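Local coordinates for protein cytidine deaminase (Mycobacterium tuberculosis, PDB 4WIG) that catalyses the zinc-dependent hydrolytic deamination of cytidine and 2'-deoxycytidine to uridine and 2'-deoxyuridine, releasing ammonium, at residues Ala28-Arg39 with Thr68-Val79; Cys56-His66 with Pro88-His99. The protein carries 1 engineered substitution. All blocks are in the same frame, centred on the assembly; numbering follows the deposited sequence. Where two conformers were deposited one is given.

Contact 1. Residues Ala28-Arg39 with Thr68-Val79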
loop_
_atom_site.group_PDB
_atom_site.type_symbol
_atom_site.label_atom_id
_atom_site.label_comp_id
_atom_site.label_asym_id
_atom_site.label_seq_id
_atom_site.Cartn_x
_atom_site.Cartn_y
_atom_site.Cartn_z
ATOM N N ALA A 28 -4.383 18.533 1.535
ATOM C CA ALA A 28 -5.587 17.977 2.166
ATOM C C ALA A 28 -6.542 17.478 1.103
ATOM O O ALA A 28 -6.728 18.122 0.088
ATOM C CB ALA A 28 -6.284 19.003 3.035
ATOM N N VAL A 29 -7.110 16.303 1.335
ATOM C CA VAL A 29 -8.111 15.758 0.429
ATOM C C VAL A 29 -9.269 15.257 1.258
ATOM O O VAL A 29 -9.056 14.667 2.291
ATOM C CB VAL A 29 -7.556 14.617 -0.424
ATOM C CG1 VAL A 29 -8.651 14.041 -1.313
ATOM C CG2 VAL A 29 -6.389 15.113 -1.269
ATOM N N GLY A 30 -10.496 15.508 0.797
ATOM C CA GLY A 30 -11.677 14.958 1.442
ATOM C C GLY A 30 -12.545 14.266 0.418
ATOM O O GLY A 30 -12.518 14.630 -0.760
ATOM N N ALA A 31 -13.319 13.276 0.854
ATOM C CA ALA A 31 -14.239 12.620 -0.035
ATOM C C ALA A 31 -15.530 12.284 0.679
ATOM O O ALA A 31 -15.544 12.102 1.891
ATOM C CB ALA A 31 -13.601 11.369 -0.626
ATOM N N ALA A 32 -16.608 12.220 -0.085
ATOM C CA ALA A 32 -17.911 11.860 0.449
ATOM C C ALA A 32 -18.653 11.038 -0.586
ATOM O O ALA A 32 -18.564 11.309 -1.787
ATOM C CB ALA A 32 -18.704 13.105 0.797
ATOM N N ALA A 33 -19.378 10.030 -0.116
ATOM C CA ALA A 33 -20.088 9.128 -1.000
ATOM C C ALA A 33 -21.487 8.847 -0.491
ATOM O O ALA A 33 -21.715 8.729 0.726
ATOM C CB ALA A 33 -19.317 7.822 -1.171
ATOM N N LEU A 34 -22.410 8.777 -1.445
ATOM C CA LEU A 34 -23.773 8.342 -1.210
ATOM C C LEU A 34 -23.807 6.820 -1.294
ATOM O O LEU A 34 -23.379 6.225 -2.296
ATOM C CB LEU A 34 -24.686 8.907 -2.280
ATOM C CG LEU A 34 -26.166 8.550 -2.227
ATOM C CD1 LEU A 34 -26.825 9.178 -1.011
ATOM C CD2 LEU A 34 -26.832 8.997 -3.519
ATOM N N VAL A 35 -24.341 6.221 -0.241
ATOM C CA VAL A 35 -24.494 4.771 -0.138
ATOM C C VAL A 35 -25.899 4.403 -0.605
ATOM O O VAL A 35 -26.797 5.258 -0.617
ATOM C CB VAL A 35 -24.243 4.309 1.310
ATOM C CG1 VAL A 35 -24.204 2.786 1.399
ATOM C CG2 VAL A 35 -22.941 4.911 1.832
ATOM N N ASP A 36 -26.089 3.155 -1.037
ATOM C CA ASP A 36 -27.404 2.731 -1.549
ATOM C C ASP A 36 -28.578 2.686 -0.564
ATOM O O ASP A 36 -29.717 2.468 -0.990
ATOM C CB ASP A 36 -27.289 1.389 -2.285
ATOM C CG ASP A 36 -26.790 0.257 -1.404
ATOM O OD1 ASP A 36 -26.753 -0.881 -1.908
ATOM O OD2 ASP A 36 -26.410 0.474 -0.238
ATOM N N ASP A 37 -28.326 2.894 0.725
ATOM C CA ASP A 37 -29.416 3.088 1.696
ATOM C C ASP A 37 -29.721 4.574 1.911
ATOM O O ASP A 37 -30.568 4.928 2.740
ATOM C CB ASP A 37 -29.078 2.419 3.028
ATOM C CG ASP A 37 -27.996 3.152 3.789
ATOM O OD1 ASP A 37 -27.883 2.942 5.011
ATOM O OD2 ASP A 37 -27.255 3.941 3.167
ATOM N N GLY A 38 -29.017 5.435 1.176
ATOM C CA GLY A 38 -29.234 6.868 1.227
ATOM C C GLY A 38 -28.373 7.641 2.212
ATOM O O GLY A 38 -28.464 8.861 2.248
ATOM N N ARG A 39 -27.554 6.966 3.023
ATOM C CA ARG A 39 -26.675 7.690 3.950
ATOM C C ARG A 39 -25.445 8.164 3.201
ATOM O O ARG A 39 -25.148 7.675 2.113
ATOM C CB ARG A 39 -26.276 6.858 5.178
ATOM C CG ARG A 39 -25.219 5.794 4.932
ATOM C CD ARG A 39 -24.903 4.995 6.186
ATOM N NE ARG A 39 -23.799 4.056 5.999
ATOM C CZ ARG A 39 -23.876 2.873 5.386
ATOM N NH1 ARG A 39 -25.016 2.427 4.859
ATOM N NH2 ARG A 39 -22.798 2.113 5.304
ATOM N N THR A 68 -20.165 1.359 9.046
ATOM C CA THR A 68 -21.480 1.953 9.257
ATOM C C THR A 68 -22.609 1.124 8.646
ATOM O O THR A 68 -23.698 1.642 8.400
ATOM C CB THR A 68 -21.521 3.402 8.700
ATOM O OG1 THR A 68 -21.149 3.423 7.313
ATOM C CG2 THR A 68 -20.581 4.304 9.491
ATOM N N GLY A 69 -22.355 -0.161 8.398
ATOM C CA GLY A 69 -23.399 -1.075 7.935
ATOM C C GLY A 69 -23.179 -1.681 6.567
ATOM O O GLY A 69 -23.985 -2.491 6.107
ATOM N N GLY A 70 -22.094 -1.295 5.899
ATOM C CA GLY A 70 -21.792 -1.829 4.588
ATOM C C GLY A 70 -22.731 -1.292 3.529
ATOM O O GLY A 70 -23.398 -0.272 3.726
ATOM N N GLY A 71 -22.780 -1.994 2.404
ATOM C CA GLY A 71 -23.613 -1.602 1.278
ATOM C C GLY A 71 -22.775 -1.288 0.054
ATOM O O GLY A 71 -21.609 -1.672 -0.030
ATOM N N ARG A 72 -23.397 -0.603 -0.899
ATOM C CA ARG A 72 -22.780 -0.252 -2.167
ATOM C C ARG A 72 -22.730 1.265 -2.328
ATOM O O ARG A 72 -23.659 1.958 -1.926
ATOM C CB ARG A 72 -23.588 -0.843 -3.331
ATOM C CG ARG A 72 -23.647 -2.366 -3.353
ATOM C CD ARG A 72 -22.365 -2.977 -3.907
ATOM N NE ARG A 72 -22.222 -2.750 -5.346
ATOM C CZ ARG A 72 -21.147 -3.096 -6.060
ATOM N NH1 ARG A 72 -20.108 -3.685 -5.476
ATOM N NH2 ARG A 72 -21.110 -2.844 -7.369
ATOM N N LEU A 73 -21.651 1.773 -2.925
ATOM C CA LEU A 73 -21.531 3.209 -3.214
ATOM C C LEU A 73 -22.213 3.524 -4.537
ATOM O O LEU A 73 -22.020 2.800 -5.513
ATOM C CB LEU A 73 -20.062 3.626 -3.290
ATOM C CG LEU A 73 -19.206 3.319 -2.061
ATOM C CD1 LEU A 73 -17.778 3.762 -2.322
ATOM C CD2 LEU A 73 -19.763 3.973 -0.807
ATOM N N LEU A 74 -22.999 4.604 -4.561
ATOM C CA LEU A 74 -23.685 5.076 -5.769
ATOM C C LEU A 74 -23.008 6.275 -6.432
ATOM O O LEU A 74 -23.044 6.426 -7.658
ATOM C CB LEU A 74 -25.126 5.455 -5.431
ATOM C CG LEU A 74 -26.005 4.316 -4.901
ATOM C CD1 LEU A 74 -27.434 4.796 -4.716
ATOM C CD2 LEU A 74 -25.966 3.098 -5.812
ATOM N N ALA A 75 -22.402 7.126 -5.613
ATOM C CA ALA A 75 -21.813 8.372 -6.073
ATOM C C ALA A 75 -20.765 8.827 -5.072
ATOM O O ALA A 75 -20.961 8.658 -3.871
ATOM C CB ALA A 75 -22.896 9.425 -6.224
ATOM N N LEU A 76 -19.662 9.373 -5.577
ATOM C CA LEU A 76 -18.590 9.905 -4.780
ATOM C C LEU A 76 -18.061 11.246 -5.345
ATOM O O LEU A 76 -17.865 11.388 -6.543
ATOM C CB LEU A 76 -17.444 8.878 -4.707
ATOM C CG LEU A 76 -16.243 9.275 -3.853
ATOM C CD1 LEU A 76 -15.685 8.087 -3.088
ATOM C CD2 LEU A 76 -15.149 9.919 -4.689
ATOM N N ALA A 77 -17.816 12.212 -4.458
ATOM C CA ALA A 77 -17.085 13.439 -4.789
ATOM C C ALA A 77 -15.786 13.482 -3.985
ATOM O O ALA A 77 -15.778 13.155 -2.803
ATOM C CB ALA A 77 -17.926 14.685 -4.482
ATOM N N CYS A 78 -14.703 13.882 -4.642
ATOM C CA CYS A 78 -13.389 14.039 -4.011
ATOM C C CYS A 78 -12.885 15.441 -4.313
ATOM O O CYS A 78 -12.897 15.865 -5.455
ATOM C CB CYS A 78 -12.416 13.029 -4.600
ATOM S SG CYS A 78 -10.793 12.997 -3.817
ATOM N N VAL A 79 -12.452 16.155 -3.289
ATOM C CA VAL A 79 -11.989 17.525 -3.447
ATOM C C VAL A 79 -10.694 17.752 -2.687
ATOM O O VAL A 79 -10.381 17.037 -1.734
ATOM C CB VAL A 79 -13.052 18.553 -2.972
ATOM C CG1 VAL A 79 -14.361 18.366 -3.755
ATOM C CG2 VAL A 79 -13.286 18.420 -1.471
HETATM O O HOH W 1 -26.293 -0.007 3.798
#
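T68 OG1 is gripped side-on by the R39 guanidinium, with NE at 3.0 Å and NH2 at 2.9 Å, and it also bonds to the carbonyl of A64 in the preceding helix. Both bonds, from NE and NH2, are bent at the hydrogen, and OG1 sits about 15° out of the guanidinium plane. NH2 spends its other bond on G70 O, 2.9 Å away and in that plane. The chain of R39, extended from CG to NE, carries the group to T68 O, which lies over one face. D37 OD1 forms a salt bridge to NH1, while D37 OD2 accepts from R39 N in an Asx turn; a water links NH1 with G70 O. These partners together fix the guanidinium's rotation.

Beyond this loop end, strands 29-35 and 73-79 run antiparallel at 164°. Hydrogen-bonded pairs G30-V79 and A32-A77 alternate with the non-hydrogen-bonded pairs A31-C78 and A33-L76. Near L34 the register slips by one: L34 N bonds to A75 O, but L34 O takes L74 N at 2.8 Å, the signature of a classic beta bulge. A33 CB meets L73 CD2 at 3.9 Å on the face covered by helix 57-67. V29 CG1 touches C78 SG at 3.5 Å. The two strands are neighbours within the mixed sheet of the cytidine deaminase fold, 73-80 in the middle and 29-35 between it and 40-44.

Contact 2. Residues Cys56-His66 with Pro88-His99. With ZN (zinc ion), chain C.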
loop_
_atom_site.group_PDB
_atom_site.type_symbol
_atom_site.label_atom_id
_atom_site.label_comp_id
_atom_site.label_asym_id
_atom_site.label_seq_id
_atom_site.Cartn_x
_atom_site.Cartn_y
_atom_site.Cartn_z
ATOM N N CYS A 56 -5.475 7.286 1.403
ATOM C CA CYS A 56 -6.260 8.191 0.572
ATOM C C CYS A 56 -7.647 8.415 1.148
ATOM O O CYS A 56 -8.228 7.504 1.748
ATOM C CB CYS A 56 -6.416 7.624 -0.834
ATOM S SG CYS A 56 -4.972 7.819 -1.902
ATOM N N ALA A 57 -8.195 9.605 0.914
ATOM C CA ALA A 57 -9.555 9.940 1.342
ATOM C C ALA A 57 -10.593 8.924 0.878
ATOM O O ALA A 57 -11.498 8.562 1.623
ATOM C CB ALA A 57 -9.930 11.334 0.827
ATOM N N GLU A 58 -10.475 8.508 -0.380
ATOM C CA GLU A 58 -11.428 7.601 -0.982
ATOM C C GLU A 58 -11.379 6.230 -0.306
ATOM O O GLU A 58 -12.427 5.607 -0.111
ATOM C CB GLU A 58 -11.195 7.480 -2.488
ATOM C CG GLU A 58 -11.147 8.818 -3.214
ATOM C CD GLU A 58 -9.740 9.381 -3.341
ATOM O OE1 GLU A 58 -9.091 9.655 -2.305
ATOM O OE2 GLU A 58 -9.276 9.571 -4.483
ATOM N N CYS A 59 -10.182 5.777 0.069
ATOM C CA CYS A 59 -10.051 4.561 0.871
ATOM C C CYS A 59 -10.669 4.730 2.250
ATOM O O CYS A 59 -11.297 3.809 2.752
ATOM C CB CYS A 59 -8.594 4.128 1.008
ATOM S SG CYS A 59 -7.929 3.516 -0.558
ATOM N N ALA A 60 -10.486 5.906 2.853
ATOM C CA ALA A 60 -11.131 6.222 4.127
ATOM C C ALA A 60 -12.672 6.140 4.006
ATOM O O ALA A 60 -13.339 5.656 4.917
ATOM C CB ALA A 60 -10.696 7.595 4.631
ATOM N N VAL A 61 -13.224 6.604 2.880
ATOM C CA VAL A 61 -14.659 6.453 2.606
ATOM C C VAL A 61 -15.118 4.989 2.641
ATOM O O VAL A 61 -16.171 4.667 3.212
ATOM C CB VAL A 61 -15.036 7.096 1.248
ATOM C CG1 VAL A 61 -16.398 6.635 0.760
ATOM C CG2 VAL A 61 -14.998 8.615 1.365
ATOM N N VAL A 62 -14.322 4.111 2.042
ATOM C CA VAL A 62 -14.621 2.694 1.992
ATOM C C VAL A 62 -14.521 2.065 3.383
ATOM O O VAL A 62 -15.345 1.242 3.731
ATOM C CB VAL A 62 -13.702 1.972 0.983
ATOM C CG1 VAL A 62 -13.749 0.458 1.161
ATOM C CG2 VAL A 62 -14.093 2.381 -0.428
ATOM N N CYS A 63 -13.534 2.470 4.178
ATOM C CA CYS A 63 -13.482 2.041 5.574
ATOM C C CYS A 63 -14.753 2.454 6.329
ATOM O O CYS A 63 -15.346 1.636 7.057
ATOM C CB CYS A 63 -12.245 2.606 6.263
ATOM S SG CYS A 63 -10.700 1.908 5.645
ATOM N N ALA A 64 -15.165 3.711 6.142
ATOM C CA ALA A 64 -16.391 4.223 6.764
ATOM C C ALA A 64 -17.625 3.444 6.314
ATOM O O ALA A 64 -18.521 3.174 7.123
ATOM C CB ALA A 64 -16.569 5.699 6.466
ATOM N N LEU A 65 -17.687 3.129 5.023
ATOM C CA LEU A 65 -18.781 2.333 4.463
ATOM C C LEU A 65 -18.996 1.061 5.280
ATOM O O LEU A 65 -20.122 0.733 5.671
ATOM C CB LEU A 65 -18.489 1.986 3.000
ATOM C CG LEU A 65 -19.377 0.970 2.294
ATOM C CD1 LEU A 65 -20.814 1.455 2.223
ATOM C CD2 LEU A 65 -18.844 0.685 0.897
ATOM N N HIS A 66 -17.910 0.345 5.538
ATOM C CA HIS A 66 -18.000 -0.949 6.206
ATOM C C HIS A 66 -18.007 -0.880 7.723
ATOM O O HIS A 66 -18.246 -1.889 8.383
ATOM C CB HIS A 66 -16.941 -1.894 5.650
ATOM C CG HIS A 66 -17.229 -2.270 4.233
ATOM N ND1 HIS A 66 -18.356 -2.982 3.885
ATOM C CD2 HIS A 66 -16.615 -1.944 3.076
ATOM C CE1 HIS A 66 -18.394 -3.128 2.575
ATOM N NE2 HIS A 66 -17.351 -2.504 2.060
ATOM N N PRO A 88 -9.866 10.527 -8.607
ATOM C CA PRO A 88 -9.135 9.600 -7.735
ATOM C C PRO A 88 -7.903 9.009 -8.382
ATOM O O PRO A 88 -7.853 8.861 -9.606
ATOM C CB PRO A 88 -10.152 8.492 -7.464
ATOM C CG PRO A 88 -11.463 9.170 -7.570
ATOM C CD PRO A 88 -11.315 10.243 -8.607
ATOM N N CYS A 89 -6.913 8.669 -7.564
ATOM C CA CYS A 89 -5.724 8.008 -8.064
ATOM C C CYS A 89 -6.115 6.596 -8.450
ATOM O O CYS A 89 -7.181 6.120 -8.073
ATOM C CB CYS A 89 -4.599 8.000 -7.021
ATOM S SG CYS A 89 -4.684 6.771 -5.701
ATOM N N GLY A 90 -5.247 5.947 -9.216
ATOM C CA GLY A 90 -5.541 4.616 -9.767
ATOM C C GLY A 90 -5.876 3.585 -8.707
ATOM O O GLY A 90 -6.741 2.742 -8.917
ATOM N N ARG A 91 -5.160 3.649 -7.580
ATOM C CA ARG A 91 -5.362 2.737 -6.457
ATOM C C ARG A 91 -6.796 2.872 -5.972
ATOM O O ARG A 91 -7.530 1.890 -5.834
ATOM C CB ARG A 91 -4.352 3.065 -5.338
ATOM C CG ARG A 91 -4.489 2.282 -4.036
ATOM C CD ARG A 91 -5.301 3.028 -2.991
ATOM N NE ARG A 91 -4.612 4.197 -2.441
ATOM C CZ ARG A 91 -3.673 4.148 -1.491
ATOM N NH1 ARG A 91 -3.122 5.275 -1.047
ATOM N NH2 ARG A 91 -3.259 2.981 -1.007
ATOM N N CYS A 92 -7.189 4.113 -5.727
ATOM C CA CYS A 92 -8.542 4.429 -5.294
ATOM C C CYS A 92 -9.609 4.056 -6.323
ATOM O O CYS A 92 -10.693 3.605 -5.945
ATOM C CB CYS A 92 -8.632 5.908 -4.913
ATOM S SG CYS A 92 -7.767 6.268 -3.385
ATOM N N ARG A 93 -9.307 4.194 -7.611
ATOM C CA ARG A 93 -10.248 3.719 -8.635
ATOM C C ARG A 93 -10.503 2.211 -8.475
ATOM O O ARG A 93 -11.646 1.768 -8.535
ATOM C CB ARG A 93 -9.762 4.064 -10.042
ATOM C CG ARG A 93 -9.822 5.558 -10.317
ATOM C CD ARG A 93 -9.386 5.943 -11.726
ATOM N NE ARG A 93 -9.030 7.358 -11.764
ATOM C CZ ARG A 93 -8.804 8.074 -12.866
ATOM N NH1 ARG A 93 -8.906 7.537 -14.066
ATOM N NH2 ARG A 93 -8.473 9.345 -12.747
ATOM N N GLN A 94 -9.450 1.441 -8.199
ATOM C CA GLN A 94 -9.606 -0.011 -8.023
ATOM C C GLN A 94 -10.384 -0.310 -6.744
ATOM O O GLN A 94 -11.318 -1.110 -6.765
ATOM C CB GLN A 94 -8.252 -0.736 -8.008
ATOM C CG GLN A 94 -8.376 -2.256 -8.107
ATOM C CD GLN A 94 -8.647 -2.769 -9.522
ATOM O OE1 GLN A 94 -7.988 -2.366 -10.489
ATOM N NE2 GLN A 94 -9.598 -3.687 -9.641
ATOM N N VAL A 95 -10.023 0.353 -5.643
ATOM C CA VAL A 95 -10.711 0.144 -4.377
ATOM C C VAL A 95 -12.204 0.500 -4.495
ATOM O O VAL A 95 -13.063 -0.276 -4.078
ATOM C CB VAL A 95 -10.035 0.917 -3.215
ATOM C CG1 VAL A 95 -10.869 0.831 -1.944
ATOM C CG2 VAL A 95 -8.637 0.368 -2.949
ATOM N N LEU A 96 -12.514 1.657 -5.078
ATOM C CA LEU A 96 -13.915 2.093 -5.209
ATOM C C LEU A 96 -14.726 1.129 -6.100
ATOM O O LEU A 96 -15.915 0.882 -5.849
ATOM C CB LEU A 96 -13.984 3.517 -5.757
ATOM C CG LEU A 96 -13.546 4.646 -4.805
ATOM C CD1 LEU A 96 -13.432 5.978 -5.548
ATOM C CD2 LEU A 96 -14.514 4.737 -3.651
ATOM N N LEU A 97 -14.079 0.565 -7.116
ATOM C CA LEU A 97 -14.749 -0.361 -8.031
ATOM C C LEU A 97 -15.304 -1.593 -7.314
ATOM O O LEU A 97 -16.377 -2.100 -7.659
ATOM C CB LEU A 97 -13.791 -0.792 -9.144
ATOM C CG LEU A 97 -14.442 -1.543 -10.305
ATOM C CD1 LEU A 97 -15.193 -0.577 -11.210
ATOM C CD2 LEU A 97 -13.398 -2.323 -11.078
ATOM N N GLU A 98 -14.563 -2.057 -6.310
ATOM C CA GLU A 98 -14.964 -3.196 -5.487
ATOM C C GLU A 98 -16.291 -2.943 -4.776
ATOM O O GLU A 98 -17.040 -3.887 -4.492
ATOM C CB GLU A 98 -13.874 -3.458 -4.445
ATOM C CG GLU A 98 -14.029 -4.720 -3.623
ATOM C CD GLU A 98 -13.582 -5.973 -4.356
ATOM O OE1 GLU A 98 -14.237 -7.011 -4.168
ATOM O OE2 GLU A 98 -12.587 -5.927 -5.116
ATOM N N HIS A 99 -16.568 -1.675 -4.468
ATOM C CA HIS A 99 -17.698 -1.314 -3.616
ATOM C C HIS A 99 -18.827 -0.569 -4.306
ATOM O O HIS A 99 -19.904 -0.435 -3.737
ATOM C CB HIS A 99 -17.158 -0.551 -2.422
ATOM C CG HIS A 99 -16.201 -1.379 -1.633
ATOM N ND1 HIS A 99 -14.832 -1.254 -1.733
ATOM C CD2 HIS A 99 -16.424 -2.456 -0.852
ATOM C CE1 HIS A 99 -14.256 -2.188 -0.997
ATOM N NE2 HIS A 99 -15.201 -2.921 -0.442
HETATM ZN ZN ZN C . -5.981 7.546 -3.959
HETATM O O HOH W 2 -6.726 9.202 -4.614
#
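P88 meets E58 first: OE2 of the glutamate, the probable proton donor, lies 3.3 Å from P88 CB. The E58 chain bends at its second torsion (chi2 92°), which turns the carboxylate back toward the metal. A water bound to the zinc ion donates to OE2 at 2.6 Å and accepts from C89 N, so two bonds orient it. C89 SG, C92 SG and, from the N-cap of the other helix, C56 SG each bind the metal at 2.3 Å; the water, at 1.9 Å, is the fourth ligand. C89 is also an N-cap, its sulfur accepting a weak bond from C92 N.

R91 folds at chi2 and chi3 and reaches across to C56 SG, which NH1 donates to at 3.3 Å, close to the guanidinium plane; this bond would probably temper the charge on the thiolate. The two helix N-termini, one with a cysteine at the N-cap and a glutamate two residues on, the other beginning with a CxxC pair, form the three-cysteine zinc site of the homotetrameric cytidine deaminases. The helix axes run 9.3 Å apart at 21°.

C92 SG lies over one face of the E58 carboxylate, 3.7 Å from CD. One turn on, V95 CG1 packs against V62 CG2, as does L96 CD2. H99 closes the interface: V62 CG1 sits over one ring face in a CH-pi contact, 3.8 Å from the centroid, while H99 ND1 bonds to V95 O. H66 meets that ring obliquely, planes at 62°, and Y21 of the second subunit contacts both histidines.

Contact 2 is a buried helix pair around the metal, whereas contact 1 passes from a buried strand pair to an exposed polar loop end. Their segments alternate along the chain, and helix 57-67, strand 73-80 and helix 90-100 follow one another. Both helices pack on the sheet: V61 covers A31 and A33, and L96 covers L73 and L76. G70 N to L65 O (2.8 Å) and L73 N to H99 O (2.9 Å) are probable hydrogen bonds joining the two contacts. Backbone pairing dominates contact 1, metal coordination and apolar packing contact 2. Three other subunits reach contact 2; none touches contact 1.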